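Glycosyl hydrolase 25 (Streptococcus pneumoniae, PDB 4FF5) is a surface glycosyl hydrolase of family 25 that takes part in host-cell invasion and, as in its relatives, probably cleaves cell-wall glycan. Local coordinates at residues Pro63-Tyr68 with Ala238-Asp243; Ala78-His83 with Ser106-Leu111; Asp225-Gln230 with Pro251-Glu256. All coordinates share one frame; numbering follows the deposited sequence.

All three contacts belong to one TIM barrel. Interactions 1 and 2 are neighbours, their centres about 13 Å apart, and they touch: Tyr-68 OH sits 2.7 Å from His-107 ND1, and Pro-63 and Ile-66 pack on the same histidine. Interaction 2, a local strand-helix pair early in the barrel, falls within the span of chain that interaction 1 closes. Interaction 3 lies about 26 Å from interaction 1 and about 22 Å from interaction 2, centre to centre, late in the chain. Interactions 2 and 3 pack a helix, or the approach to one, on barrel strands on opposite sides of the chain's centre, whereas interaction 1 ties a late loop to the one after the first strand.

Interaction 1: residues Pro63-Tyr68 with Ala238-Asp243; sequences PEEINY and AGFDHD
This is a loop-to-loop contact at the barrel's closing seam, where Glu-65, Ile-66 and Asn-67, following strand 54-57, meet Gly-239, Phe-240 and His-242, leading into strand 244-249. One direct backbone hydrogen bond links the two segments: Asn-67 N donates to Gly-239 O at 2.8 Å, with an N-H...O angle of 153°, and the donor lies in the carbonyl plane. Asn-67 is also an N-cap, its OD1 taking Ala-70 N of helix 68-73, so the same residue starts the helix and holds the far loop. Water adds to the grip: one molecule donates to Glu-65 O at 2.6 Å and accepts from Asp-241 N, 2.9 Å away.

Phe-240 carries the apolar part. With CG anti to the backbone N (chi1 -176°), its ring reaches back to the other loop. CD1 comes within 3.7 Å of Ile-66 CG1, while Glu-65 O approaches the ring edge, 3.6 Å from CD1. Leu-71 of helix 68-73 touches both Ile-66 and Phe-240. At the far end of the Glu-65 chain, OE1 stands 2.9 Å from His-242 NE2, at the imidazole edge, with carboxylate and ring planes 69° apart. Joining loops of the first and last strands at the C-terminal end of strand 54-57 is consistent with the closed TIM barrel of glycosyl hydrolase family 25.

Interaction 2: residues Ala78-His83 with Ser106-Leu111; sequences AIVRVH and SHITEL
Val-80 holds CG1 anti to its own backbone nitrogen (chi1 173°), which turns both methyls to the helix. Leu-111 is off the usual staggered positions at both torsions, chi1 at -104° and chi2 nearly eclipsed, and together these put CD2 against Ala-78. The two valine methyls straddle one atom: CG1 and CG2 of Val-80 each lie 3.8 Å from His-107 CB. CG1 also sits at the edge of the imidazole, near its plane, and lies 3.9 Å from Ile-108 CG1, so this single branched residue is wedged between two successive helix positions. At the start of the strand segment the fit is closer, with Leu-111 CD2 3.6 Å from Ala-78 CB. Further along, the end of the Ile-108 chain brings CD1 to 4.3 Å from Val-82 CG2, a looser touch.

The axes of the strand and helix segments approach to 8.8 Å with their N-to-C directions 148° apart. That is the strand-helix half of a beta-alpha-beta crossover: strand 77-84 runs out, helix 104-112 returns over the sheet, and strand 118-123 lies next to and parallel with the first, the repeating element of a TIM barrel. Val-118 of that next strand touches both Val-80 and Leu-111, while Val-82 continues onto Val-120 and, from helix 129-143, Phe-139 and Ala-142.

All six residues that touch are buried, and the interface between the segments is apolar except for the imidazole of His-107. Bonds at both its nitrogens would fix the ring's rotation, while CB packs against Val-80: NE2 is hydrogen-bonded to the carbonyl of Ser-58, in the loop after strand 54-57, and ND1 to Tyr-68 OH, at the start of helix 68-73.

Interaction 3: residues Asp225-Gln230 with Pro251-Glu256; sequences DYDIHQ and PLKNKE
The carboxylate of Asp-225 meets Lys-253 near its own plane: NZ approaches OD2 on the anti side, 3.0 Å away and 19° out of the plane, making a salt bridge. Asp-225 is modelled in two conformers; the bond is described for one, and whether it persists in the other is not settled. Leu-252 comes to the Tyr-226 ring obliquely, with CD1 4.0 Å from OH.

The lysine chain bends at chi2 (-75°) and runs past the start of the strand, its CE 3.7 Å from Tyr-226 O and 3.4 Å from Asp-227 OD1. The ion pair from Lys-253 NZ to Asp-227 OD1 is long, 3.8 Å. A water assists it, donating to OD1 and accepting from NZ. In this salt-bridge network one ammonium is close to two aspartates, whose negative charges it probably helps offset. The other oxygen of Asp-227 is taken by Ser-203 OG and Lys-261 NZ.

Asn-254, one residue on, caps helix 255-263 through Glu-257 N. Asp-227 packs on Thr-258 and Leu-262 of that helix and is hydrogen-bonded through its backbone to Val-204 and Ser-250, so the contact sits where strand 228-232 enters the sheet between strands 203-207 and 244-249, beneath the final helix.

Interaction 1: residues Pro63-Tyr68 with Ala238-Asp243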
loop_
_atom_site.group_PDB
_atom_site.type_symbol
_atom_site.label_atom_id
_atom_site.label_comp_id
_atom_site.label_asym_id
_atom_site.label_seq_id
_atom_site.Cartn_x
_atom_site.Cartn_y
_atom_site.Cartn_z
ATOM N N PRO A 63 2.795 -16.223 -4.196
ATOM C CA PRO A 63 3.607 -16.013 -5.402
ATOM C C PRO A 63 3.562 -17.188 -6.388
ATOM O O PRO A 63 3.540 -16.959 -7.599
ATOM C CB PRO A 63 5.013 -15.830 -4.832
ATOM C CG PRO A 63 4.757 -15.133 -3.531
ATOM C CD PRO A 63 3.540 -15.831 -2.980
ATOM N N GLU A 64 3.512 -18.420 -5.871
ATOM C CA GLU A 64 3.470 -19.608 -6.728
ATOM C C GLU A 64 2.150 -19.715 -7.490
ATOM O O GLU A 64 2.040 -20.475 -8.460
ATOM C CB GLU A 64 3.766 -20.897 -5.935
ATOM C CG GLU A 64 2.622 -21.441 -5.088
ATOM C CD GLU A 64 2.791 -21.170 -3.604
ATOM O OE1 GLU A 64 1.931 -21.639 -2.824
ATOM N N GLU A 65 1.146 -18.954 -7.055
ATOM C CA GLU A 65 -0.134 -18.934 -7.762
ATOM C C GLU A 65 -0.246 -17.740 -8.705
ATOM O O GLU A 65 -1.226 -17.613 -9.450
ATOM C CB GLU A 65 -1.301 -19.012 -6.785
ATOM C CG GLU A 65 -1.561 -20.408 -6.249
ATOM C CD GLU A 65 -2.382 -20.411 -4.979
ATOM O OE1 GLU A 65 -3.165 -19.468 -4.763
ATOM O OE2 GLU A 65 -2.241 -21.358 -4.179
ATOM N N ILE A 66 0.791 -16.903 -8.721
ATOM C CA ILE A 66 0.830 -15.729 -9.606
ATOM C C ILE A 66 1.712 -15.925 -10.843
ATOM O O ILE A 66 2.918 -16.175 -10.724
ATOM C CB ILE A 66 1.308 -14.453 -8.871
ATOM C CG1 ILE A 66 0.383 -14.143 -7.684
ATOM C CG2 ILE A 66 1.368 -13.277 -9.844
ATOM C CD1 ILE A 66 0.994 -13.176 -6.685
ATOM N N ASN A 67 1.094 -15.788 -12.022
ATOM C CA ASN A 67 1.826 -15.696 -13.266
ATOM C C ASN A 67 2.318 -14.254 -13.408
ATOM O O ASN A 67 1.606 -13.398 -13.933
ATOM C CB ASN A 67 0.942 -16.145 -14.454
ATOM C CG ASN A 67 1.675 -16.113 -15.777
ATOM O OD1 ASN A 67 2.777 -15.582 -15.869
ATOM N ND2 ASN A 67 1.044 -16.653 -16.826
ATOM N N TYR A 68 3.534 -13.981 -12.932
ATOM C CA TYR A 68 3.999 -12.581 -12.889
ATOM C C TYR A 68 4.133 -11.964 -14.279
ATOM O O TYR A 68 3.825 -10.787 -14.456
ATOM C CB TYR A 68 5.287 -12.408 -12.098
ATOM C CG TYR A 68 5.130 -12.575 -10.596
ATOM C CD1 TYR A 68 4.661 -11.521 -9.788
ATOM C CD2 TYR A 68 5.465 -13.789 -9.976
ATOM C CE1 TYR A 68 4.536 -11.675 -8.404
ATOM C CE2 TYR A 68 5.345 -13.952 -8.602
ATOM C CZ TYR A 68 4.870 -12.896 -7.818
ATOM O OH TYR A 68 4.764 -13.090 -6.458
ATOM N N ALA A 238 -6.164 -10.957 -14.926
ATOM C CA ALA A 238 -5.506 -12.055 -15.637
ATOM C C ALA A 238 -4.079 -12.278 -15.126
ATOM O O ALA A 238 -3.288 -11.342 -15.052
ATOM C CB ALA A 238 -5.514 -11.783 -17.139
ATOM N N GLY A 239 -3.755 -13.529 -14.796
ATOM C CA GLY A 239 -2.453 -13.867 -14.226
ATOM C C GLY A 239 -2.562 -14.351 -12.792
ATOM O O GLY A 239 -1.572 -14.808 -12.212
ATOM N N PHE A 240 -3.768 -14.249 -12.225
ATOM C CA PHE A 240 -4.058 -14.683 -10.848
ATOM C C PHE A 240 -5.531 -15.053 -10.733
ATOM O O PHE A 240 -6.401 -14.292 -11.152
ATOM C CB PHE A 240 -3.663 -13.579 -9.828
ATOM C CG PHE A 240 -3.825 -13.974 -8.370
ATOM C CD1 PHE A 240 -3.166 -15.087 -7.847
ATOM C CD2 PHE A 240 -4.587 -13.197 -7.508
ATOM C CE1 PHE A 240 -3.321 -15.451 -6.516
ATOM C CE2 PHE A 240 -4.733 -13.540 -6.175
ATOM C CZ PHE A 240 -4.094 -14.672 -5.672
ATOM N N ASP A 241 -5.807 -16.221 -10.163
ATOM C CA ASP A 241 -7.165 -16.768 -10.128
ATOM C C ASP A 241 -8.055 -16.245 -8.994
ATOM O O ASP A 241 -9.282 -16.337 -9.075
ATOM C CB ASP A 241 -7.116 -18.297 -10.047
ATOM C CG ASP A 241 -6.582 -18.951 -11.318
ATOM O OD1 ASP A 241 -6.470 -18.298 -12.379
ATOM O OD2 ASP A 241 -6.272 -20.153 -11.251
ATOM N N HIS A 242 -7.449 -15.710 -7.936
ATOM C CA HIS A 242 -8.199 -15.365 -6.729
ATOM C C HIS A 242 -8.413 -13.885 -6.592
ATOM O O HIS A 242 -7.915 -13.107 -7.409
ATOM C CB HIS A 242 -7.498 -15.931 -5.500
ATOM C CG HIS A 242 -7.005 -17.339 -5.701
ATOM N ND1 HIS A 242 -7.847 -18.372 -5.904
ATOM C CD2 HIS A 242 -5.711 -17.858 -5.780
ATOM C CE1 HIS A 242 -7.133 -19.503 -6.089
ATOM N NE2 HIS A 242 -5.824 -19.187 -6.009
ATOM N N ASP A 243 -9.158 -13.510 -5.554
ATOM C CA ASP A 243 -9.535 -12.116 -5.268
ATOM C C ASP A 243 -8.338 -11.190 -5.090
ATOM O O ASP A 243 -7.359 -11.554 -4.426
ATOM C CB ASP A 243 -10.401 -12.062 -4.004
ATOM C CG ASP A 243 -11.806 -12.551 -4.236
ATOM O OD1 ASP A 243 -12.187 -12.757 -5.391
ATOM O OD2 ASP A 243 -12.544 -12.729 -3.252
HETATM O O HOH W 1 -3.753 -18.191 -9.579
HETATM O O HOH W 2 -1.962 -18.020 -12.507
#

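Interaction 2: residues Ala78-His83 with Ser106-Leu111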
loop_
_atom_site.group_PDB
_atom_site.type_symbol
_atom_site.label_atom_id
_atom_site.label_comp_id
_atom_site.label_asym_id
_atom_site.label_seq_id
_atom_site.Cartn_x
_atom_site.Cartn_y
_atom_site.Cartn_z
ATOM N N ALA A 78 2.069 -1.597 -8.204
ATOM C CA ALA A 78 1.720 -2.549 -7.148
ATOM C C ALA A 78 2.166 -2.009 -5.798
ATOM O O ALA A 78 3.187 -1.327 -5.700
ATOM C CB ALA A 78 2.365 -3.897 -7.411
ATOM N N ILE A 79 1.394 -2.311 -4.760
ATOM C CA ILE A 79 1.744 -1.925 -3.411
ATOM C C ILE A 79 1.776 -3.190 -2.564
ATOM O O ILE A 79 0.751 -3.851 -2.383
ATOM C CB ILE A 79 0.742 -0.907 -2.828
ATOM C CG1 ILE A 79 0.574 0.294 -3.772
ATOM C CG2 ILE A 79 1.225 -0.417 -1.476
ATOM C CD1 ILE A 79 -0.301 1.399 -3.192
ATOM N N VAL A 80 2.950 -3.500 -2.026
ATOM C CA VAL A 80 3.214 -4.837 -1.438
ATOM C C VAL A 80 3.317 -4.765 0.101
ATOM O O VAL A 80 4.003 -3.892 0.637
ATOM C CB VAL A 80 4.521 -5.439 -2.041
ATOM C CG1 VAL A 80 4.932 -6.738 -1.332
ATOM C CG2 VAL A 80 4.334 -5.721 -3.533
ATOM N N ARG A 81 2.661 -5.677 0.809
ATOM C CA ARG A 81 2.725 -5.677 2.269
ATOM C C ARG A 81 4.059 -6.228 2.745
ATOM O O ARG A 81 4.465 -7.300 2.307
ATOM C CB ARG A 81 1.624 -6.525 2.880
ATOM C CG ARG A 81 1.498 -6.275 4.375
ATOM C CD ARG A 81 0.408 -7.128 5.000
ATOM N NE ARG A 81 0.800 -8.537 5.144
ATOM C CZ ARG A 81 0.104 -9.444 5.830
ATOM N NH1 ARG A 81 -1.006 -9.089 6.462
ATOM N NH2 ARG A 81 0.519 -10.713 5.896
ATOM N N VAL A 82 4.727 -5.491 3.627
ATOM C CA VAL A 82 6.016 -5.934 4.205
ATOM C C VAL A 82 5.867 -6.301 5.696
ATOM O O VAL A 82 6.493 -7.248 6.205
ATOM C CB VAL A 82 7.109 -4.861 3.941
ATOM C CG1 VAL A 82 8.445 -5.189 4.619
ATOM C CG2 VAL A 82 7.327 -4.735 2.437
ATOM N N HIS A 83 5.012 -5.561 6.403
ATOM C CA HIS A 83 4.834 -5.795 7.823
ATOM C C HIS A 83 3.379 -5.791 8.210
ATOM O O HIS A 83 2.600 -4.960 7.734
ATOM C CB HIS A 83 5.591 -4.709 8.586
ATOM C CG HIS A 83 5.828 -5.019 10.043
ATOM N ND1 HIS A 83 5.063 -4.522 11.019
ATOM C CD2 HIS A 83 6.792 -5.807 10.667
ATOM C CE1 HIS A 83 5.507 -4.948 12.210
ATOM N NE2 HIS A 83 6.560 -5.744 11.996
ATOM N N SER A 106 9.376 -11.981 -2.793
ATOM C CA SER A 106 8.873 -12.481 -4.072
ATOM C C SER A 106 8.042 -11.478 -4.861
ATOM O O SER A 106 8.280 -11.250 -6.062
ATOM C CB SER A 106 8.060 -13.741 -3.854
ATOM O OG SER A 106 8.914 -14.827 -3.538
ATOM N N HIS A 107 7.043 -10.885 -4.210
ATOM C CA HIS A 107 6.199 -9.923 -4.896
ATOM C C HIS A 107 7.004 -8.745 -5.387
ATOM O O HIS A 107 6.828 -8.322 -6.528
ATOM C CB HIS A 107 5.064 -9.432 -4.004
ATOM C CG HIS A 107 4.018 -10.473 -3.694
ATOM N ND1 HIS A 107 3.683 -11.468 -4.560
ATOM C CD2 HIS A 107 3.203 -10.632 -2.571
ATOM C CE1 HIS A 107 2.707 -12.219 -4.006
ATOM N NE2 HIS A 107 2.417 -11.701 -2.788
ATOM N N ILE A 108 7.892 -8.210 -4.549
ATOM C CA ILE A 108 8.671 -7.042 -4.943
ATOM C C ILE A 108 9.643 -7.373 -6.079
ATOM O O ILE A 108 9.630 -6.709 -7.113
ATOM C CB ILE A 108 9.429 -6.401 -3.763
ATOM C CG1 ILE A 108 8.434 -5.862 -2.723
ATOM C CG2 ILE A 108 10.318 -5.271 -4.249
ATOM C CD1 ILE A 108 9.062 -5.420 -1.407
ATOM N N THR A 109 10.486 -8.376 -5.873
ATOM C CA THR A 109 11.491 -8.725 -6.905
ATOM C C THR A 109 10.878 -9.147 -8.239
ATOM O O THR A 109 11.370 -8.724 -9.299
ATOM C CB THR A 109 12.483 -9.811 -6.440
ATOM O OG1 THR A 109 11.765 -10.995 -6.121
ATOM C CG2 THR A 109 13.214 -9.366 -5.224
ATOM N N GLU A 110 9.838 -9.981 -8.207
ATOM C CA GLU A 110 9.238 -10.461 -9.455
ATOM C C GLU A 110 8.587 -9.337 -10.280
ATOM O O GLU A 110 8.591 -9.348 -11.517
ATOM C CB GLU A 110 8.255 -11.607 -9.206
ATOM C CG GLU A 110 8.892 -12.879 -8.624
ATOM C CD GLU A 110 9.539 -13.815 -9.643
ATOM O OE1 GLU A 110 9.831 -13.427 -10.789
ATOM O OE2 GLU A 110 9.759 -14.983 -9.272
ATOM N N LEU A 111 8.045 -8.347 -9.587
ATOM C CA LEU A 111 7.397 -7.245 -10.256
ATOM C C LEU A 111 8.417 -6.224 -10.724
ATOM O O LEU A 111 8.308 -5.683 -11.843
ATOM C CB LEU A 111 6.368 -6.614 -9.292
ATOM C CG LEU A 111 4.851 -6.848 -9.419
ATOM C CD1 LEU A 111 4.349 -7.949 -10.351
ATOM C CD2 LEU A 111 4.166 -6.912 -8.054
#

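Interaction 3: residues Asp225-Gln230 with Pro251-Glu256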
loop_
_atom_site.group_PDB
_atom_site.type_symbol
_atom_site.label_atom_id
_atom_site.label_comp_id
_atom_site.label_asym_id
_atom_site.label_seq_id
_atom_site.Cartn_x
_atom_site.Cartn_y
_atom_site.Cartn_z
ATOM N N ASP A 225 -8.558 15.715 0.024
ATOM C CA ASP A 225 -7.950 15.444 -1.304
ATOM C C ASP A 225 -7.025 14.214 -1.396
ATOM O O ASP A 225 -5.781 14.317 -1.446
ATOM C CB ASP A 225 -7.213 16.674 -1.838
ATOM C CG ASP A 225 -5.870 16.875 -1.181
ATOM O OD1 ASP A 225 -5.806 16.836 0.064
ATOM O OD2 ASP A 225 -4.870 17.068 -1.915
ATOM N N TYR A 226 -7.616 13.043 -1.494
ATOM C CA TYR A 226 -6.840 11.802 -1.563
ATOM C C TYR A 226 -6.292 11.541 -2.993
ATOM O O TYR A 226 -6.866 11.998 -3.992
ATOM C CB TYR A 226 -7.723 10.659 -1.059
ATOM C CG TYR A 226 -8.986 10.503 -1.883
ATOM C CD1 TYR A 226 -9.020 9.649 -2.988
ATOM C CD2 TYR A 226 -10.145 11.227 -1.565
ATOM C CE1 TYR A 226 -10.161 9.530 -3.763
ATOM C CE2 TYR A 226 -11.286 11.131 -2.348
ATOM C CZ TYR A 226 -11.293 10.276 -3.438
ATOM O OH TYR A 226 -12.434 10.142 -4.189
ATOM N N ASP A 227 -5.196 10.785 -3.076
ATOM C CA ASP A 227 -4.545 10.496 -4.349
ATOM C C ASP A 227 -4.999 9.181 -4.965
ATOM O O ASP A 227 -4.953 8.992 -6.183
ATOM C CB ASP A 227 -3.031 10.413 -4.141
ATOM C CG ASP A 227 -2.385 11.761 -3.965
ATOM O OD1 ASP A 227 -2.976 12.779 -4.369
ATOM O OD2 ASP A 227 -1.255 11.803 -3.435
ATOM N N ILE A 228 -5.414 8.245 -4.123
ATOM C CA ILE A 228 -5.632 6.880 -4.611
ATOM C C ILE A 228 -6.756 6.221 -3.788
ATOM O O ILE A 228 -6.902 6.475 -2.594
ATOM C CB ILE A 228 -4.286 6.085 -4.638
ATOM C CG1 ILE A 228 -4.473 4.644 -5.156
ATOM C CG2 ILE A 228 -3.545 6.186 -3.303
ATOM C CD1 ILE A 228 -3.188 3.979 -5.634
ATOM N N HIS A 229 -7.555 5.415 -4.479
ATOM C CA HIS A 229 -8.798 4.849 -3.975
ATOM C C HIS A 229 -8.781 3.349 -4.114
ATOM O O HIS A 229 -8.668 2.797 -5.221
ATOM C CB HIS A 229 -9.964 5.493 -4.733
ATOM C CG HIS A 229 -11.296 4.791 -4.579
ATOM N ND1 HIS A 229 -12.233 4.823 -5.550
ATOM C CD2 HIS A 229 -11.846 4.050 -3.520
ATOM C CE1 HIS A 229 -13.311 4.125 -5.154
ATOM N NE2 HIS A 229 -13.082 3.660 -3.910
ATOM N N GLN A 230 -8.884 2.662 -2.987
ATOM C CA GLN A 230 -9.012 1.223 -3.008
ATOM C C GLN A 230 -10.484 0.865 -3.209
ATOM O O GLN A 230 -11.290 1.025 -2.284
ATOM C CB GLN A 230 -8.520 0.634 -1.702
ATOM C CG GLN A 230 -8.281 -0.870 -1.808
ATOM C CD GLN A 230 -7.880 -1.449 -0.479
ATOM O OE1 GLN A 230 -8.684 -1.446 0.482
ATOM N NE2 GLN A 230 -6.655 -1.996 -0.407
ATOM N N PRO A 251 -10.010 10.176 -9.820
ATOM C CA PRO A 251 -10.328 11.035 -10.967
ATOM C C PRO A 251 -10.341 12.527 -10.628
ATOM O O PRO A 251 -10.446 13.356 -11.534
ATOM C CB PRO A 251 -11.734 10.567 -11.376
ATOM C CG PRO A 251 -11.773 9.140 -10.935
ATOM C CD PRO A 251 -11.077 9.183 -9.596
ATOM N N LEU A 252 -10.196 12.867 -9.351
ATOM C CA LEU A 252 -10.120 14.273 -8.949
ATOM C C LEU A 252 -8.717 14.855 -9.089
ATOM O O LEU A 252 -8.510 16.048 -8.863
ATOM C CB LEU A 252 -10.621 14.451 -7.516
ATOM C CG LEU A 252 -12.103 14.113 -7.341
ATOM C CD1 LEU A 252 -12.398 13.738 -5.898
ATOM C CD2 LEU A 252 -12.984 15.277 -7.801
ATOM N N LYS A 253 -7.756 14.007 -9.443
ATOM C CA LYS A 253 -6.360 14.427 -9.590
ATOM C C LYS A 253 -5.979 14.328 -11.064
ATOM O O LYS A 253 -6.683 13.676 -11.834
ATOM C CB LYS A 253 -5.439 13.524 -8.737
ATOM C CG LYS A 253 -5.639 13.648 -7.225
ATOM C CD LYS A 253 -5.033 14.946 -6.715
ATOM C CE LYS A 253 -5.306 15.152 -5.243
ATOM N NZ LYS A 253 -4.449 16.259 -4.742
ATOM N N ASN A 254 -4.887 14.973 -11.471
ATOM C CA ASN A 254 -4.311 14.684 -12.788
ATOM C C ASN A 254 -3.684 13.290 -12.735
ATOM O O ASN A 254 -2.768 13.051 -11.948
ATOM C CB ASN A 254 -3.252 15.706 -13.181
ATOM C CG ASN A 254 -2.544 15.341 -14.479
ATOM O OD1 ASN A 254 -1.621 14.530 -14.499
ATOM N ND2 ASN A 254 -2.978 15.950 -15.577
ATOM N N LYS A 255 -4.155 12.383 -13.578
ATOM C CA LYS A 255 -3.778 10.982 -13.445
ATOM C C LYS A 255 -2.277 10.717 -13.637
ATOM O O LYS A 255 -1.632 10.058 -12.792
ATOM C CB LYS A 255 -4.611 10.089 -14.362
ATOM C CG LYS A 255 -4.369 8.619 -14.085
ATOM C CD LYS A 255 -5.382 7.747 -14.785
ATOM C CE LYS A 255 -5.283 6.334 -14.241
ATOM N NZ LYS A 255 -6.046 5.379 -15.070
ATOM N N GLU A 256 -1.727 11.220 -14.737
ATOM C CA GLU A 256 -0.310 11.046 -15.016
ATOM C C GLU A 256 0.602 11.649 -13.934
ATOM O O GLU A 256 1.556 10.999 -13.507
ATOM C CB GLU A 256 0.037 11.618 -16.389
ATOM C CG GLU A 256 1.373 11.125 -16.921
ATOM C CD GLU A 256 1.750 11.802 -18.218
ATOM O OE1 GLU A 256 2.945 12.106 -18.404
ATOM O OE2 GLU A 256 0.844 12.032 -19.043
HETATM O O HOH W 3 -1.504 15.092 -5.223
#